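Local coordinates for sulfoquinovosidase (Escherichia coli, PDB 5AEG), which hydrolyses sulfoquinovosyl diacylglycerides and simpler alpha-sulfoquinovosides, releasing the sulfoquinovose that the bacterium degrades by sulfoglycolysis, at residues Glu126-Phe136 with Thr180-Gln191. Numbering follows the deposited sequence.
Sequences EDHIYGCGEQF and TFFPQPTFVSTQ
Asp-127 takes the side-chain amide of Gln-191 on the syn lone pair of OD2 (NE2 to OD2, 2.7 Å), the carboxylate and amide planes turned 58° apart. One water joins the same OD2 to Ser-189 OG, and a second joins OD1 to Thr-190 OG1. Thr-190 folds OG1 between its own backbone N and carbonyl carbon (chi1 56°), where it accepts from His-128 N (2.9 Å), while its amide bonds back to His-128 O. Ile-129 lays CD1 against Phe-187 CD2, 3.8 Å away, and against the backbone of Ser-189. Tyr-130 pairs with Val-188 through two backbone bonds, and its ring meets Thr-190 CG2 edge-on at CE2 (3.7 Å); its hydroxyl reaches Tyr-601 O. This antiparallel ladder belongs to the N-terminal galactose mutarotase-like domain of the GH31 enzyme; its register slips by two at a beta bulge between Gly-131 and Gly-133, where the chain turns a corner, and beyond it Glu-134 and Phe-136 lie against helix 486-495 of the TIM-barrel domain. At the corner Cys-132 N bonds to Thr-186 O, 2.8 Å away. A CB on Gly-133 would clash with Phe-182 O. Glu-134 N then bonds to that carbonyl, and its extended side chain sets OE1 in plane at the edge of the Phe-181 ring, 3.5 Å from CE1, with OE2 held by His-501. Thr-180 OG1 donates to Glu-134 O (2.7 Å) and, closing an ST turn, accepts from Phe-182 N; a valine here would probably leave both backbone groups without this partner and free the turn to shift. Phe-136 CZ packs 3.7 Å from CE1 of Phe-181, whose ring, nearly perpendicular to it, also touches Asp-472, the inferred proton donor.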
loop_
_atom_site.group_PDB
_atom_site.type_symbol
_atom_site.label_atom_id
_atom_site.label_comp_id
_atom_site.label_asym_id
_atom_site.label_seq_id
_atom_site.Cartn_x
_atom_site.Cartn_y
_atom_site.Cartn_z
ATOM N N GLU A 126 -6.995 24.304 11.167
ATOM C CA GLU A 126 -5.816 23.632 11.780
ATOM C C GLU A 126 -5.760 22.088 11.638
ATOM O O GLU A 126 -4.750 21.461 11.971
ATOM C CB GLU A 126 -5.725 23.947 13.274
ATOM C CG GLU A 126 -6.897 23.451 14.061
ATOM C CD GLU A 126 -8.063 24.518 14.204
ATOM O OE1 GLU A 126 -8.212 25.500 13.395
ATOM O OE2 GLU A 126 -8.832 24.347 15.154
ATOM N N ASP A 127 -6.823 21.459 11.164
ATOM C CA ASP A 127 -6.858 20.031 11.175
ATOM C C ASP A 127 -5.797 19.464 10.188
ATOM O O ASP A 127 -5.620 20.002 9.113
ATOM C CB ASP A 127 -8.225 19.501 10.738
ATOM C CG ASP A 127 -9.367 19.892 11.675
ATOM O OD1 ASP A 127 -9.123 20.206 12.861
ATOM O OD2 ASP A 127 -10.529 19.753 11.237
ATOM N N HIS A 128 -5.179 18.349 10.548
ATOM C CA HIS A 128 -4.439 17.525 9.572
ATOM C C HIS A 128 -5.249 16.334 9.212
ATOM O O HIS A 128 -6.174 15.905 9.950
ATOM C CB HIS A 128 -3.039 17.099 10.141
ATOM C CG HIS A 128 -2.250 18.244 10.664
ATOM N ND1 HIS A 128 -1.462 19.047 9.863
ATOM C CD2 HIS A 128 -2.167 18.783 11.924
ATOM C CE1 HIS A 128 -0.870 19.988 10.603
ATOM N NE2 HIS A 128 -1.305 19.864 11.846
ATOM N N ILE A 129 -4.842 15.672 8.109
ATOM C CA ILE A 129 -5.570 14.576 7.578
ATOM C C ILE A 129 -4.540 13.509 7.117
ATOM O O ILE A 129 -3.558 13.861 6.426
ATOM C CB ILE A 129 -6.398 15.032 6.369
ATOM C CG1 ILE A 129 -7.557 16.022 6.730
ATOM C CG2 ILE A 129 -7.008 13.848 5.674
ATOM C CD1 ILE A 129 -8.644 15.340 7.569
ATOM N N TYR A 130 -4.793 12.281 7.463
ATOM C CA TYR A 130 -3.878 11.193 7.138
ATOM C C TYR A 130 -4.667 10.029 6.549
ATOM O O TYR A 130 -5.887 9.861 6.791
ATOM C CB TYR A 130 -3.149 10.713 8.406
ATOM C CG TYR A 130 -2.464 11.796 9.090
ATOM C CD1 TYR A 130 -1.226 12.257 8.679
ATOM C CD2 TYR A 130 -3.076 12.440 10.168
ATOM C CE1 TYR A 130 -0.614 13.356 9.291
ATOM C CE2 TYR A 130 -2.480 13.505 10.809
ATOM C CZ TYR A 130 -1.265 13.992 10.360
ATOM O OH TYR A 130 -0.637 15.025 10.949
ATOM N N GLY A 131 -3.946 9.232 5.781
ATOM C CA GLY A 131 -4.489 8.021 5.234
ATOM C C GLY A 131 -4.674 8.078 3.740
ATOM O O GLY A 131 -3.771 8.434 2.970
ATOM N N CYS A 132 -5.859 7.703 3.329
ATOM C CA CYS A 132 -6.227 7.542 1.933
ATOM C C CYS A 132 -5.434 6.459 1.245
ATOM O O CYS A 132 -5.234 6.519 0.012
ATOM C CB CYS A 132 -6.270 8.823 1.121
ATOM S SG CYS A 132 -7.652 9.970 1.445
ATOM N N GLY A 133 -5.089 5.422 1.989
ATOM C CA GLY A 133 -4.331 4.272 1.483
ATOM C C GLY A 133 -2.851 4.536 1.551
ATOM O O GLY A 133 -2.342 5.020 2.583
ATOM N N GLU A 134 -2.142 4.215 0.464
ATOM C CA GLU A 134 -0.676 4.342 0.407
ATOM C C GLU A 134 -0.365 5.549 -0.461
ATOM O O GLU A 134 -0.514 5.522 -1.690
ATOM C CB GLU A 134 -0.050 3.049 -0.135
ATOM C CG GLU A 134 1.513 2.993 -0.019
ATOM C CD GLU A 134 2.043 1.689 -0.499
ATOM O OE1 GLU A 134 1.223 0.970 -1.169
ATOM O OE2 GLU A 134 3.160 1.295 -0.106
ATOM N N GLN A 135 0.112 6.600 0.198
ATOM C CA GLN A 135 0.458 7.862 -0.341
ATOM C C GLN A 135 1.972 8.083 -0.283
ATOM O O GLN A 135 2.600 7.858 0.731
ATOM C CB GLN A 135 -0.291 8.954 0.390
ATOM C CG GLN A 135 -1.822 8.866 0.159
ATOM C CD GLN A 135 -2.213 9.094 -1.307
ATOM O OE1 GLN A 135 -1.493 9.769 -2.092
ATOM N NE2 GLN A 135 -3.388 8.629 -1.665
ATOM N N PHE A 136 2.542 8.423 -1.429
ATOM C CA PHE A 136 4.000 8.458 -1.528
ATOM C C PHE A 136 4.636 9.843 -1.540
ATOM O O PHE A 136 5.851 9.941 -1.362
ATOM C CB PHE A 136 4.394 7.694 -2.825
ATOM C CG PHE A 136 4.225 6.216 -2.774
ATOM C CD1 PHE A 136 3.004 5.642 -3.143
ATOM C CD2 PHE A 136 5.299 5.372 -2.490
ATOM C CE1 PHE A 136 2.815 4.293 -3.130
ATOM C CE2 PHE A 136 5.134 4.029 -2.518
ATOM C CZ PHE A 136 3.878 3.488 -2.822
ATOM N N THR A 180 -1.071 6.118 -7.147
ATOM C CA THR A 180 -0.789 4.958 -6.338
ATOM C C THR A 180 -1.590 3.756 -6.750
ATOM O O THR A 180 -2.734 3.867 -7.241
ATOM C CB THR A 180 -1.120 5.303 -4.824
ATOM O OG1 THR A 180 -0.969 4.160 -3.987
ATOM C CG2 THR A 180 -2.500 5.884 -4.637
ATOM N N PHE A 181 -1.011 2.631 -6.424
ATOM C CA PHE A 181 -1.627 1.376 -6.591
ATOM C C PHE A 181 -2.517 0.961 -5.407
ATOM O O PHE A 181 -3.106 -0.086 -5.507
ATOM C CB PHE A 181 -0.653 0.250 -6.956
ATOM C CG PHE A 181 0.714 0.395 -6.396
ATOM C CD1 PHE A 181 0.895 0.461 -5.043
ATOM C CD2 PHE A 181 1.802 0.529 -7.249
ATOM C CE1 PHE A 181 2.165 0.718 -4.511
ATOM C CE2 PHE A 181 3.133 0.735 -6.723
ATOM C CZ PHE A 181 3.255 0.908 -5.370
ATOM N N PHE A 182 -2.592 1.764 -4.330
ATOM C CA PHE A 182 -3.398 1.406 -3.137
ATOM C C PHE A 182 -3.984 2.737 -2.641
ATOM O O PHE A 182 -3.682 3.152 -1.536
ATOM C CB PHE A 182 -2.538 0.688 -2.102
ATOM C CG PHE A 182 -3.286 0.021 -0.959
ATOM C CD1 PHE A 182 -4.640 0.316 -0.616
ATOM C CD2 PHE A 182 -2.580 -0.817 -0.139
ATOM C CE1 PHE A 182 -5.217 -0.306 0.446
ATOM C CE2 PHE A 182 -3.188 -1.501 0.920
ATOM C CZ PHE A 182 -4.493 -1.189 1.218
ATOM N N PRO A 183 -4.814 3.414 -3.458
ATOM C CA PRO A 183 -5.591 4.506 -2.901
ATOM C C PRO A 183 -6.747 3.865 -2.116
ATOM O O PRO A 183 -7.125 2.730 -2.393
ATOM C CB PRO A 183 -6.154 5.237 -4.138
ATOM C CG PRO A 183 -6.331 4.100 -5.135
ATOM C CD PRO A 183 -5.319 3.033 -4.787
ATOM N N GLN A 184 -7.266 4.536 -1.108
ATOM C CA GLN A 184 -8.394 3.975 -0.376
ATOM C C GLN A 184 -9.255 5.166 0.117
ATOM O O GLN A 184 -8.707 6.146 0.575
ATOM C CB GLN A 184 -7.974 3.104 0.808
ATOM C CG GLN A 184 -9.189 2.311 1.361
ATOM C CD GLN A 184 -8.837 1.288 2.371
ATOM O OE1 GLN A 184 -8.034 0.409 2.092
ATOM N NE2 GLN A 184 -9.446 1.359 3.530
ATOM N N PRO A 185 -10.629 5.026 0.085
ATOM C CA PRO A 185 -11.523 6.140 0.466
ATOM C C PRO A 185 -11.787 6.143 1.960
ATOM O O PRO A 185 -12.925 5.980 2.405
ATOM C CB PRO A 185 -12.786 5.865 -0.379
ATOM C CG PRO A 185 -12.805 4.408 -0.469
ATOM C CD PRO A 185 -11.345 4.001 -0.671
ATOM N N THR A 186 -10.708 6.341 2.726
ATOM C CA THR A 186 -10.671 6.137 4.206
ATOM C C THR A 186 -9.635 7.163 4.701
ATOM O O THR A 186 -8.537 7.241 4.150
ATOM C CB THR A 186 -10.182 4.744 4.554
ATOM O OG1 THR A 186 -11.021 3.789 3.918
ATOM C CG2 THR A 186 -10.184 4.503 6.038
ATOM N N PHE A 187 -9.985 8.009 5.682
ATOM C CA PHE A 187 -9.067 9.012 6.186
ATOM C C PHE A 187 -9.289 9.205 7.697
ATOM O O PHE A 187 -10.325 8.762 8.258
ATOM C CB PHE A 187 -9.082 10.350 5.408
ATOM C CG PHE A 187 -10.320 11.176 5.532
ATOM C CD1 PHE A 187 -11.383 11.001 4.653
ATOM C CD2 PHE A 187 -10.473 12.132 6.548
ATOM C CE1 PHE A 187 -12.498 11.800 4.740
ATOM C CE2 PHE A 187 -11.615 12.858 6.647
ATOM C CZ PHE A 187 -12.612 12.696 5.740
ATOM N N VAL A 188 -8.253 9.735 8.310
ATOM C CA VAL A 188 -8.207 10.126 9.745
ATOM C C VAL A 188 -8.005 11.601 9.807
ATOM O O VAL A 188 -7.101 12.180 9.203
ATOM C CB VAL A 188 -7.060 9.451 10.463
ATOM C CG1 VAL A 188 -6.796 9.998 11.846
ATOM C CG2 VAL A 188 -7.376 8.018 10.601
ATOM N N SER A 189 -8.778 12.239 10.690
ATOM C CA SER A 189 -8.617 13.650 10.961
ATOM C C SER A 189 -8.023 13.837 12.391
ATOM O O SER A 189 -8.301 13.021 13.291
ATOM C CB SER A 189 -10.049 14.307 11.007
ATOM O OG SER A 189 -9.935 15.643 11.559
ATOM N N THR A 190 -7.348 14.960 12.575
ATOM C CA THR A 190 -6.860 15.324 13.920
ATOM C C THR A 190 -7.971 15.797 14.888
ATOM O O THR A 190 -7.645 16.046 16.029
ATOM C CB THR A 190 -5.683 16.261 13.886
ATOM O OG1 THR A 190 -5.952 17.447 13.153
ATOM C CG2 THR A 190 -4.425 15.508 13.279
ATOM N N GLN A 191 -9.238 15.883 14.428
ATOM C CA GLN A 191 -10.414 15.899 15.376
ATOM C C GLN A 191 -10.671 14.535 15.956
ATOM O O GLN A 191 -11.642 14.313 16.628
ATOM C CB GLN A 191 -11.613 16.439 14.630
ATOM C CG GLN A 191 -11.400 17.889 14.213
ATOM C CD GLN A 191 -12.713 18.617 13.843
ATOM O OE1 GLN A 191 -13.728 18.386 14.421
ATOM N NE2 GLN A 191 -12.665 19.442 12.827
HETATM O O HOH W 1 -11.285 17.520 10.038
HETATM O O HOH W 2 -7.242 19.337 14.576
#